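Local coordinates for protein lipase aflb (Neosartorya fumigata, PDB 6IDY) that probably hydrolyses the ester bonds of lipids, being a fungal lipase of the alpha/beta-hydrolase family with a bound calcium ion, at residues 28-33 with 276-281; 103-106 with 110-113; 288-293 with 328-333. All coordinates share one frame; numbering follows the deposited sequence.

Contact 1. Residues 28-33 with 276-281; sequences SIESEA and LAALAC
The carboxylate of E30 lies over the methyl group of A278, with OE2 3.6 Å and CD 3.7 Å from A278 CB. E30 occupies the N-cap position of helix 31-47, part of the N-terminal helical region added to the alpha/beta-hydrolase core, and its side chain points toward and reaches the loop before helix 283-287. CG stands anti to the carbonyl carbon (chi1 -79°) and the chain runs on extended, which carries the carboxylate to the loop. A small residue suits position 278, because its methyl lets the carboxylate come in close to the loop backbone. Further in, A33 and L276 both pack on L423 of helix 414-424, so the buried side of the contact is apolar, and C281 is anchored by its disulfide to C273. The polar side works through water, as no direct hydrogen bond joins the two segments. Glutamate suits position 30 because its length and two oxygens let it accept from a water on each. The oxygen of water 1 lies 2.8 Å from L276 O, to which it donates; its bond to E30 OE1 is weak. Water 2 donates weakly to E30 OE2 and accepts from A280 N, 3.2 Å from the water oxygen.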
loop_
_atom_site.group_PDB
_atom_site.type_symbol
_atom_site.label_atom_id
_atom_site.label_comp_id
_atom_site.label_asym_id
_atom_site.label_seq_id
_atom_site.Cartn_x
_atom_site.Cartn_y
_atom_site.Cartn_z
ATOM N N SER A 28 1.383 14.362 -24.148
ATOM C CA SER A 28 2.586 13.841 -23.489
ATOM C C SER A 28 2.460 12.355 -23.148
ATOM O O SER A 28 3.471 11.661 -23.055
ATOM C CB SER A 28 2.903 14.648 -22.232
ATOM O OG SER A 28 1.902 14.536 -21.234
ATOM N N ILE A 29 1.218 11.880 -22.963
ATOM C CA ILE A 29 0.873 10.502 -22.607
ATOM C C ILE A 29 0.907 9.582 -23.848
ATOM O O ILE A 29 0.538 10.011 -24.946
ATOM C CB ILE A 29 -0.510 10.489 -21.874
ATOM C CG1 ILE A 29 -0.549 11.460 -20.652
ATOM C CG2 ILE A 29 -0.972 9.079 -21.484
ATOM C CD1 ILE A 29 0.386 11.139 -19.434
ATOM N N GLU A 30 1.354 8.321 -23.655
ATOM C CA GLU A 30 1.417 7.293 -24.699
ATOM C C GLU A 30 0.006 6.919 -25.170
ATOM O O GLU A 30 -0.938 6.968 -24.376
ATOM C CB GLU A 30 2.176 6.043 -24.207
ATOM C CG GLU A 30 3.692 6.199 -24.231
ATOM C CD GLU A 30 4.526 5.030 -23.735
ATOM O OE1 GLU A 30 3.952 3.960 -23.423
ATOM O OE2 GLU A 30 5.767 5.187 -23.658
ATOM N N SER A 31 -0.124 6.572 -26.468
ATOM C CA SER A 31 -1.375 6.213 -27.146
ATOM C C SER A 31 -2.271 5.251 -26.361
ATOM O O SER A 31 -3.452 5.542 -26.166
ATOM C CB SER A 31 -1.090 5.660 -28.541
ATOM O OG SER A 31 -0.776 6.698 -29.455
ATOM N N GLU A 32 -1.699 4.131 -25.888
ATOM C CA GLU A 32 -2.412 3.096 -25.138
ATOM C C GLU A 32 -2.989 3.594 -23.816
ATOM O O GLU A 32 -4.123 3.248 -23.489
ATOM C CB GLU A 32 -1.533 1.850 -24.927
ATOM C CG GLU A 32 -1.340 1.016 -26.188
ATOM C CD GLU A 32 -0.471 -0.225 -26.078
ATOM O OE1 GLU A 32 0.136 -0.452 -25.005
ATOM O OE2 GLU A 32 -0.396 -0.975 -27.078
ATOM N N ALA A 33 -2.224 4.410 -23.067
ATOM C CA ALA A 33 -2.669 4.960 -21.786
ATOM C C ALA A 33 -3.767 6.020 -21.971
ATOM O O ALA A 33 -4.687 6.071 -21.158
ATOM C CB ALA A 33 -1.489 5.518 -21.010
ATOM N N LEU A 276 3.171 2.003 -14.977
ATOM C CA LEU A 276 2.868 2.706 -16.227
ATOM C C LEU A 276 3.418 2.030 -17.489
ATOM O O LEU A 276 2.808 2.163 -18.550
ATOM C CB LEU A 276 3.328 4.179 -16.142
ATOM C CG LEU A 276 2.854 5.137 -17.258
ATOM C CD1 LEU A 276 1.328 5.198 -17.343
ATOM C CD2 LEU A 276 3.433 6.521 -17.071
ATOM N N ALA A 277 4.545 1.300 -17.385
ATOM C CA ALA A 277 5.164 0.598 -18.522
ATOM C C ALA A 277 5.493 1.561 -19.680
ATOM O O ALA A 277 5.293 1.247 -20.853
ATOM C CB ALA A 277 4.294 -0.574 -18.988
ATOM N N ALA A 278 6.030 2.732 -19.328
ATOM C CA ALA A 278 6.398 3.777 -20.280
ATOM C C ALA A 278 7.855 4.230 -20.069
ATOM O O ALA A 278 8.538 3.729 -19.169
ATOM C CB ALA A 278 5.446 4.958 -20.122
ATOM N N LEU A 279 8.330 5.154 -20.910
ATOM C CA LEU A 279 9.675 5.728 -20.797
ATOM C C LEU A 279 9.678 6.920 -19.823
ATOM O O LEU A 279 10.656 7.109 -19.112
ATOM C CB LEU A 279 10.217 6.158 -22.174
ATOM C CG LEU A 279 10.511 5.032 -23.191
ATOM C CD1 LEU A 279 10.776 5.606 -24.558
ATOM C CD2 LEU A 279 11.690 4.167 -22.744
ATOM N N ALA A 280 8.602 7.733 -19.818
ATOM C CA ALA A 280 8.446 8.898 -18.935
ATOM C C ALA A 280 7.415 8.549 -17.857
ATOM O O ALA A 280 6.236 8.323 -18.144
ATOM C CB ALA A 280 8.020 10.127 -19.734
ATOM N N CYS A 281 7.897 8.419 -16.621
ATOM C CA CYS A 281 7.093 7.976 -15.484
ATOM C C CYS A 281 7.258 8.900 -14.292
ATOM O O CYS A 281 7.311 10.103 -14.477
ATOM C CB CYS A 281 7.451 6.530 -15.149
ATOM S SG CYS A 281 7.477 5.440 -16.595
HETATM O O HOH W 1 2.120 3.843 -20.641
HETATM O O HOH W 2 6.372 8.066 -22.142
#

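Contact 2. Residues 103-106 with 110-113; sequences NGYL and LNSI
The loop that follows helix 96-103 is pinned where the side chain of N111, at the end of a short 3-10 segment, donates to the backbone carbonyl of Y105. N111 ND2 sits 2.8 Å from Y105 O, and the N-H points almost straight at it (172°). The oxygen lies in the plane of the N111 amide, whereas the donor is tilted 32° from the plane of the Y105 carbonyl. With CG anti to the carbonyl carbon (chi1 -66°), the amide is turned toward the earlier residues, and ND2 also comes within 3.7 Å of Y105 CB, near the plane of the ring at its edge. Asparagine fits because its amide is short and can serve more than one partner: ND2 also hydrogen-bonds OG1 of T175 on helix 173-178. In this alpha/beta-hydrolase fold the loop is further tied to the central sheet by L110 O, which accepts from NE1 of W194 in strand 190-195. Tyrosine suits 105 because its long ring can pack against I19 and I417 on two helices while OH still reaches E421 OE2 in a hydrogen bond. L106 CG rests 3.7 Å above one face of that ring, offset toward its rim.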
loop_
_atom_site.group_PDB
_atom_site.type_symbol
_atom_site.label_atom_id
_atom_site.label_comp_id
_atom_site.label_asym_id
_atom_site.label_seq_id
_atom_site.Cartn_x
_atom_site.Cartn_y
_atom_site.Cartn_z
ATOM N N ASN A 103 -14.696 8.688 -7.368
ATOM C CA ASN A 103 -14.629 9.880 -8.219
ATOM C C ASN A 103 -14.305 11.166 -7.440
ATOM O O ASN A 103 -13.598 12.026 -7.966
ATOM C CB ASN A 103 -15.901 10.036 -9.059
ATOM C CG ASN A 103 -15.831 11.112 -10.118
ATOM O OD1 ASN A 103 -14.934 11.137 -10.968
ATOM N ND2 ASN A 103 -16.787 12.023 -10.094
ATOM N N GLY A 104 -14.789 11.260 -6.199
ATOM C CA GLY A 104 -14.561 12.418 -5.341
ATOM C C GLY A 104 -13.453 12.271 -4.315
ATOM O O GLY A 104 -13.501 12.934 -3.277
ATOM N N TYR A 105 -12.431 11.429 -4.606
ATOM C CA TYR A 105 -11.305 11.147 -3.699
ATOM C C TYR A 105 -10.433 12.378 -3.358
ATOM O O TYR A 105 -9.955 12.467 -2.227
ATOM C CB TYR A 105 -10.430 9.981 -4.229
ATOM C CG TYR A 105 -9.429 10.368 -5.301
ATOM C CD1 TYR A 105 -9.827 10.552 -6.621
ATOM C CD2 TYR A 105 -8.087 10.565 -4.990
ATOM C CE1 TYR A 105 -8.917 10.933 -7.606
ATOM C CE2 TYR A 105 -7.168 10.952 -5.966
ATOM C CZ TYR A 105 -7.586 11.130 -7.274
ATOM O OH TYR A 105 -6.679 11.485 -8.244
ATOM N N LEU A 106 -10.200 13.295 -4.331
ATOM C CA LEU A 106 -9.354 14.484 -4.137
ATOM C C LEU A 106 -9.849 15.453 -3.071
ATOM O O LEU A 106 -9.040 16.016 -2.335
ATOM C CB LEU A 106 -9.126 15.242 -5.449
ATOM C CG LEU A 106 -8.089 14.696 -6.423
ATOM C CD1 LEU A 106 -8.038 15.560 -7.643
ATOM C CD2 LEU A 106 -6.690 14.656 -5.803
ATOM N N LEU A 110 -10.633 12.275 4.321
ATOM C CA LEU A 110 -9.768 11.145 4.693
ATOM C C LEU A 110 -8.430 11.135 3.928
ATOM O O LEU A 110 -7.473 10.524 4.400
ATOM C CB LEU A 110 -10.477 9.786 4.484
ATOM C CG LEU A 110 -11.911 9.604 5.002
ATOM C CD1 LEU A 110 -12.469 8.265 4.562
ATOM C CD2 LEU A 110 -11.997 9.753 6.529
ATOM N N ASN A 111 -8.374 11.787 2.748
ATOM C CA ASN A 111 -7.172 11.839 1.908
ATOM C C ASN A 111 -6.331 13.103 2.111
ATOM O O ASN A 111 -5.275 13.243 1.497
ATOM C CB ASN A 111 -7.543 11.665 0.432
ATOM C CG ASN A 111 -8.101 10.310 0.109
ATOM O OD1 ASN A 111 -7.751 9.302 0.717
ATOM N ND2 ASN A 111 -8.976 10.251 -0.870
ATOM N N SER A 112 -6.785 14.003 2.990
ATOM C CA SER A 112 -6.122 15.267 3.284
ATOM C C SER A 112 -4.653 15.125 3.709
ATOM O O SER A 112 -4.298 14.223 4.473
ATOM C CB SER A 112 -6.904 16.039 4.342
ATOM O OG SER A 112 -6.226 17.215 4.748
ATOM N N ILE A 113 -3.810 16.018 3.177
ATOM C CA ILE A 113 -2.392 16.134 3.519
ATOM C C ILE A 113 -2.244 17.423 4.358
ATOM O O ILE A 113 -1.131 17.854 4.645
ATOM C CB ILE A 113 -1.438 16.065 2.275
ATOM C CG1 ILE A 113 -1.588 17.282 1.325
ATOM C CG2 ILE A 113 -1.601 14.740 1.518
ATOM C CD1 ILE A 113 -0.324 17.632 0.505
#

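Contact 3. Residues 288-293 with 328-333; sequences QGWNTE and QASAIL
W290 reaches across to Q328 and S330 with the six-membered end of its indole. From CB, the side chain sets out with CG anti to the backbone N (chi1 -166°), and this sends the indole toward 328-333, while its pyrrole side stays beside the type I turn G289 to T292. There CD1 meets the amide of N291, whose ND2 lies 3.2 Å away in the plane of the ring. Farther out, CZ3 touches S330 CB at 3.9 Å, an oblique approach. At the far end CH2 comes edge-on to the backbone carbonyl of Q328, 3.3 Å from Q328 O, which lies in the ring plane, while CZ2 is 4.0 Å from the same oxygen. The ring also stacks with H264 and packs against V267 and P323, so a broad aromatic is well placed to join these loops of the alpha/beta-hydrolase fold. S330 opens the bend of a second type I turn, A329 to I332, closed by I332 N bonding to A329 O. A serine fits there because its CB is slim enough to lie beside the indole, while OG donates to G265 O and accepts from H264 N. No hydrogen bond crosses between the two segments, which implies that what joins them is mainly close packing and dispersion, with a probable weak attraction between the electropositive C-H edge of W290 and the electronegative Q328 O.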
loop_
_atom_site.group_PDB
_atom_site.type_symbol
_atom_site.label_atom_id
_atom_site.label_comp_id
_atom_site.label_asym_id
_atom_site.label_seq_id
_atom_site.Cartn_x
_atom_site.Cartn_y
_atom_site.Cartn_z
ATOM N N GLN A 288 11.253 1.672 -8.179
ATOM C CA GLN A 288 10.728 0.353 -7.842
ATOM C C GLN A 288 11.129 -0.741 -8.843
ATOM O O GLN A 288 10.622 -1.861 -8.768
ATOM C CB GLN A 288 9.215 0.409 -7.603
ATOM C CG GLN A 288 8.923 1.088 -6.265
ATOM C CD GLN A 288 7.463 1.309 -6.048
ATOM O OE1 GLN A 288 6.875 2.297 -6.502
ATOM N NE2 GLN A 288 6.845 0.389 -5.348
ATOM N N GLY A 289 12.075 -0.432 -9.723
ATOM C CA GLY A 289 12.650 -1.425 -10.621
ATOM C C GLY A 289 13.559 -2.335 -9.809
ATOM O O GLY A 289 14.143 -1.894 -8.817
ATOM N N TRP A 290 13.666 -3.604 -10.204
ATOM C CA TRP A 290 14.470 -4.624 -9.519
ATOM C C TRP A 290 15.925 -4.244 -9.274
ATOM O O TRP A 290 16.438 -4.500 -8.187
ATOM C CB TRP A 290 14.427 -5.950 -10.302
ATOM C CG TRP A 290 14.934 -7.135 -9.529
ATOM C CD1 TRP A 290 16.209 -7.617 -9.506
ATOM C CD2 TRP A 290 14.169 -7.976 -8.653
ATOM N NE1 TRP A 290 16.283 -8.724 -8.694
ATOM C CE2 TRP A 290 15.046 -8.962 -8.148
ATOM C CE3 TRP A 290 12.817 -8.014 -8.273
ATOM C CZ2 TRP A 290 14.620 -9.962 -7.265
ATOM C CZ3 TRP A 290 12.396 -9.008 -7.399
ATOM C CH2 TRP A 290 13.288 -9.977 -6.917
ATOM N N ASN A 291 16.594 -3.687 -10.290
ATOM C CA ASN A 291 18.025 -3.391 -10.238
ATOM C C ASN A 291 18.386 -1.914 -10.065
ATOM O O ASN A 291 19.520 -1.521 -10.369
ATOM C CB ASN A 291 18.718 -3.978 -11.472
ATOM C CG ASN A 291 19.280 -5.344 -11.178
ATOM O OD1 ASN A 291 20.408 -5.487 -10.684
ATOM N ND2 ASN A 291 18.491 -6.374 -11.433
ATOM N N THR A 292 17.471 -1.117 -9.514
ATOM C CA THR A 292 17.741 0.306 -9.336
ATOM C C THR A 292 18.754 0.582 -8.247
ATOM O O THR A 292 18.989 -0.265 -7.382
ATOM C CB THR A 292 16.452 1.082 -9.091
ATOM O OG1 THR A 292 15.842 0.607 -7.886
ATOM C CG2 THR A 292 15.500 1.006 -10.278
ATOM N N GLU A 293 19.350 1.786 -8.290
ATOM C CA GLU A 293 20.271 2.258 -7.268
ATOM C C GLU A 293 19.510 2.400 -5.955
ATOM O O GLU A 293 20.068 2.092 -4.912
ATOM C CB GLU A 293 20.919 3.590 -7.672
ATOM C CG GLU A 293 22.167 3.403 -8.522
ATOM C CD GLU A 293 23.311 2.678 -7.835
ATOM O OE1 GLU A 293 23.739 3.125 -6.746
ATOM O OE2 GLU A 293 23.777 1.655 -8.387
ATOM N N GLN A 328 12.893 -16.327 -4.593
ATOM C CA GLN A 328 13.383 -14.975 -4.923
ATOM C C GLN A 328 12.305 -13.886 -4.818
ATOM O O GLN A 328 12.580 -12.741 -5.164
ATOM C CB GLN A 328 14.075 -14.936 -6.315
ATOM C CG GLN A 328 14.923 -16.176 -6.685
ATOM C CD GLN A 328 15.997 -16.519 -5.675
ATOM O OE1 GLN A 328 16.614 -15.646 -5.041
ATOM N NE2 GLN A 328 16.253 -17.808 -5.520
ATOM N N ALA A 329 11.088 -14.235 -4.342
ATOM C CA ALA A 329 9.957 -13.305 -4.193
ATOM C C ALA A 329 10.377 -11.971 -3.582
ATOM O O ALA A 329 11.114 -11.942 -2.594
ATOM C CB ALA A 329 8.838 -13.941 -3.367
ATOM N N SER A 330 9.939 -10.863 -4.209
ATOM C CA SER A 330 10.271 -9.497 -3.804
ATOM C C SER A 330 9.873 -9.174 -2.361
ATOM O O SER A 330 10.506 -8.337 -1.714
ATOM C CB SER A 330 9.614 -8.500 -4.750
ATOM O OG SER A 330 10.129 -7.206 -4.501
ATOM N N ALA A 331 8.832 -9.836 -1.868
ATOM C CA ALA A 331 8.300 -9.617 -0.530
ATOM C C ALA A 331 9.115 -10.226 0.591
ATOM O O ALA A 331 8.919 -9.852 1.742
ATOM C CB ALA A 331 6.880 -10.132 -0.471
ATOM N N ILE A 332 10.017 -11.158 0.277
ATOM C CA ILE A 332 10.792 -11.870 1.291
ATOM C C ILE A 332 11.838 -10.993 1.974
ATOM O O ILE A 332 12.623 -10.321 1.311
ATOM C CB ILE A 332 11.417 -13.183 0.714
ATOM C CG1 ILE A 332 10.312 -14.205 0.327
ATOM C CG2 ILE A 332 12.461 -13.811 1.682
ATOM C CD1 ILE A 332 10.813 -15.431 -0.543
ATOM N N LEU A 333 11.845 -11.028 3.312
ATOM C CA LEU A 333 12.878 -10.403 4.120
ATOM C C LEU A 333 13.598 -11.510 4.858
ATOM O O LEU A 333 12.975 -12.484 5.299
ATOM C CB LEU A 333 12.334 -9.378 5.131
ATOM C CG LEU A 333 11.876 -8.019 4.574
ATOM C CD1 LEU A 333 11.369 -7.126 5.685
ATOM C CD2 LEU A 333 12.988 -7.306 3.782
#

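The three contacts lie apart, none touching another. Contacts 1 and 3 approach most closely, with nearest atoms about 9 Å apart and centres 23 Å apart, and along the chain helix 283-287 separates residues 276-281 from 288-293. Contact 2 is nested along the chain within the long loop that contact 1 closes. Their nearest atoms are about 13 Å apart, yet both rest on helix 414-424. Contacts 2 and 3 fall on opposite sides of the chain's centre, about 30 Å between centres. None contributes a calcium ligand, since that ion is bound at D255, A377, H380 and G382.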